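Side-chain contact in type III pantothenate kinase (Campylobacter jejuni, PDB 2NRH), which probably catalyses the ATP-dependent phosphorylation of pantothenate, the first step in the biosynthesis of coenzyme A: residues L150-G153 / V154-I158. The protein carries 2 engineered substitutions. Numbering follows the deposited sequence.
Sequences LSYG and VFKGI
K156 lies alongside Y152, one turn back on helix 146-165, and illustrates how a lysine can be apolar along its stem and polar at its end. Its CB sits over one face of the tyrosine ring, 4.2 Å from the centroid and 12° off the ring normal, a CH-pi contact. The chain then bends at chi2 (-148°), and CD approaches the phenol end, 3.3 Å from Y152 OH and 3.6 Å from Y152 CZ. K156 CE lies 3.9 Å from Y152 OH. At the tip, NZ of K156 gives a weak hydrogen bond to Y152 OH at 3.3 Å. With CG anti to the backbone N (chi1 178°), the Y152 ring runs beside the lysine, both side chains pointing the same way. In the backbone, K156 N donates to Y152 O at 2.8 Å, the i to i+4 bond of the helix. The phenol is a minor partner of the ammonium group: NZ also forms a salt bridge with D164 of the second subunit, whose L161 packs on both side chains and whose F110 meets the tyrosine ring. With CB and CD against the ring, the buried charge at the lysine's end is probably balanced mainly by the carboxylate across the dimer interface.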
ATOM      1  N   LEU B 150       3.973   2.585  10.953  1.00 52.84           N
ATOM      2  CA  LEU B 150       3.217   2.981   9.772  1.00 53.76           C
ATOM      3  C   LEU B 150       4.042   3.699   8.708  1.00 55.07           C
ATOM      4  O   LEU B 150       3.979   3.367   7.492  1.00 54.56           O
ATOM      5  CB  LEU B 150       2.030   3.860  10.192  1.00 52.45           C
ATOM      6  CG  LEU B 150       1.050   3.200  11.202  1.00 53.38           C
ATOM      7  CD1 LEU B 150       0.067   4.220  11.790  1.00 56.22           C
ATOM      8  CD2 LEU B 150       0.290   1.934  10.713  1.00 47.98           C
ATOM      9  N   SER B 151       4.807   4.704   9.139  1.00 54.88           N
ATOM     10  CA  SER B 151       5.554   5.501   8.177  1.00 55.05           C
ATOM     11  C   SER B 151       6.577   4.664   7.485  1.00 56.17           C
ATOM     12  O   SER B 151       6.825   4.857   6.304  1.00 56.53           O
ATOM     13  CB  SER B 151       6.202   6.702   8.824  1.00 54.38           C
ATOM     14  OG  SER B 151       5.252   7.258   9.686  1.00 52.20           O
ATOM     15  N   TYR B 152       7.146   3.699   8.218  1.00 57.35           N
ATOM     16  CA  TYR B 152       8.171   2.830   7.682  1.00 56.31           C
ATOM     17  C   TYR B 152       7.542   1.845   6.696  1.00 56.26           C
ATOM     18  O   TYR B 152       8.065   1.616   5.599  1.00 55.52           O
ATOM     19  CB  TYR B 152       8.854   2.094   8.810  1.00 56.76           C
ATOM     20  CG  TYR B 152       9.943   1.102   8.377  1.00 58.37           C
ATOM     21  CD1 TYR B 152      11.314   1.407   8.528  1.00 58.30           C
ATOM     22  CD2 TYR B 152       9.599  -0.152   7.853  1.00 57.13           C
ATOM     23  CE1 TYR B 152      12.312   0.463   8.157  1.00 58.20           C
ATOM     24  CE2 TYR B 152      10.566  -1.093   7.493  1.00 56.94           C
ATOM     25  CZ  TYR B 152      11.921  -0.775   7.644  1.00 59.38           C
ATOM     26  OH  TYR B 152      12.846  -1.734   7.274  1.00 61.28           O
ATOM     27  N   GLY B 153       6.414   1.277   7.106  1.00 55.36           N
ATOM     28  CA  GLY B 153       5.722   0.304   6.295  1.00 54.76           C
ATOM     29  C   GLY B 153       5.467   0.911   4.918  1.00 53.13           C
ATOM     30  O   GLY B 153       5.841   0.340   3.914  1.00 52.84           O
ATOM     31  N   VAL B 154       4.870   2.087   4.912  1.00 51.88           N
ATOM     32  CA  VAL B 154       4.507   2.784   3.708  1.00 52.81           C
ATOM     33  C   VAL B 154       5.756   3.184   2.960  1.00 53.57           C
ATOM     34  O   VAL B 154       5.958   2.738   1.806  1.00 54.42           O
ATOM     35  CB  VAL B 154       3.576   4.015   4.016  1.00 52.20           C
ATOM     36  CG1 VAL B 154       3.393   4.946   2.823  1.00 52.77           C
ATOM     37  CG2 VAL B 154       2.255   3.529   4.520  1.00 52.97           C
ATOM     38  N   PHE B 155       6.583   4.023   3.574  1.00 53.55           N
ATOM     39  CA  PHE B 155       7.615   4.660   2.783  1.00 55.61           C
ATOM     40  C   PHE B 155       8.691   3.680   2.310  1.00 56.25           C
ATOM     41  O   PHE B 155       9.229   3.816   1.201  1.00 57.30           O
ATOM     42  CB  PHE B 155       8.250   5.853   3.492  1.00 56.13           C
ATOM     43  CG  PHE B 155       7.289   6.951   3.844  1.00 58.47           C
ATOM     44  CD1 PHE B 155       6.142   7.173   3.095  1.00 59.66           C
ATOM     45  CD2 PHE B 155       7.556   7.786   4.942  1.00 61.25           C
ATOM     46  CE1 PHE B 155       5.244   8.197   3.442  1.00 64.17           C
ATOM     47  CE2 PHE B 155       6.676   8.813   5.304  1.00 63.10           C
ATOM     48  CZ  PHE B 155       5.509   9.027   4.544  1.00 62.92           C
ATOM     49  N   LYS B 156       9.012   2.696   3.142  1.00 56.94           N
ATOM     50  CA  LYS B 156      10.024   1.725   2.746  1.00 57.19           C
ATOM     51  C   LYS B 156       9.558   0.741   1.715  1.00 55.88           C
ATOM     52  O   LYS B 156      10.380   0.303   0.892  1.00 56.79           O
ATOM     53  CB  LYS B 156      10.640   0.966   3.928  1.00 57.27           C
ATOM     54  CG  LYS B 156      12.163   0.843   3.688  1.00 60.18           C
ATOM     55  CD  LYS B 156      12.807  -0.385   4.216  1.00 60.91           C
ATOM     56  CE  LYS B 156      14.306  -0.227   4.028  1.00 64.24           C
ATOM     57  NZ  LYS B 156      15.055  -1.268   4.845  1.00 68.03           N
ATOM     58  N   GLY B 157       8.274   0.372   1.787  1.00 54.88           N
ATOM     59  CA  GLY B 157       7.615  -0.417   0.771  1.00 53.83           C
ATOM     60  C   GLY B 157       7.717   0.202  -0.617  1.00 54.20           C
ATOM     61  O   GLY B 157       8.020  -0.498  -1.582  1.00 54.86           O
ATOM     62  N   ILE B 158       7.459   1.503  -0.717  1.00 53.61           N
ATOM     63  CA  ILE B 158       7.635   2.265  -1.966  1.00 53.65           C
ATOM     64  C   ILE B 158       9.107   2.396  -2.347  1.00 54.20           C
ATOM     65  O   ILE B 158       9.440   2.278  -3.512  1.00 54.26           O
ATOM     66  CB  ILE B 158       7.031   3.734  -1.879  1.00 53.00           C
ATOM     67  CG1 ILE B 158       5.535   3.725  -1.597  1.00 52.04           C
ATOM     68  CG2 ILE B 158       7.188   4.467  -3.149  1.00 52.10           C
ATOM     69  CD1 ILE B 158       5.078   5.029  -1.058  1.00 48.84           C
TER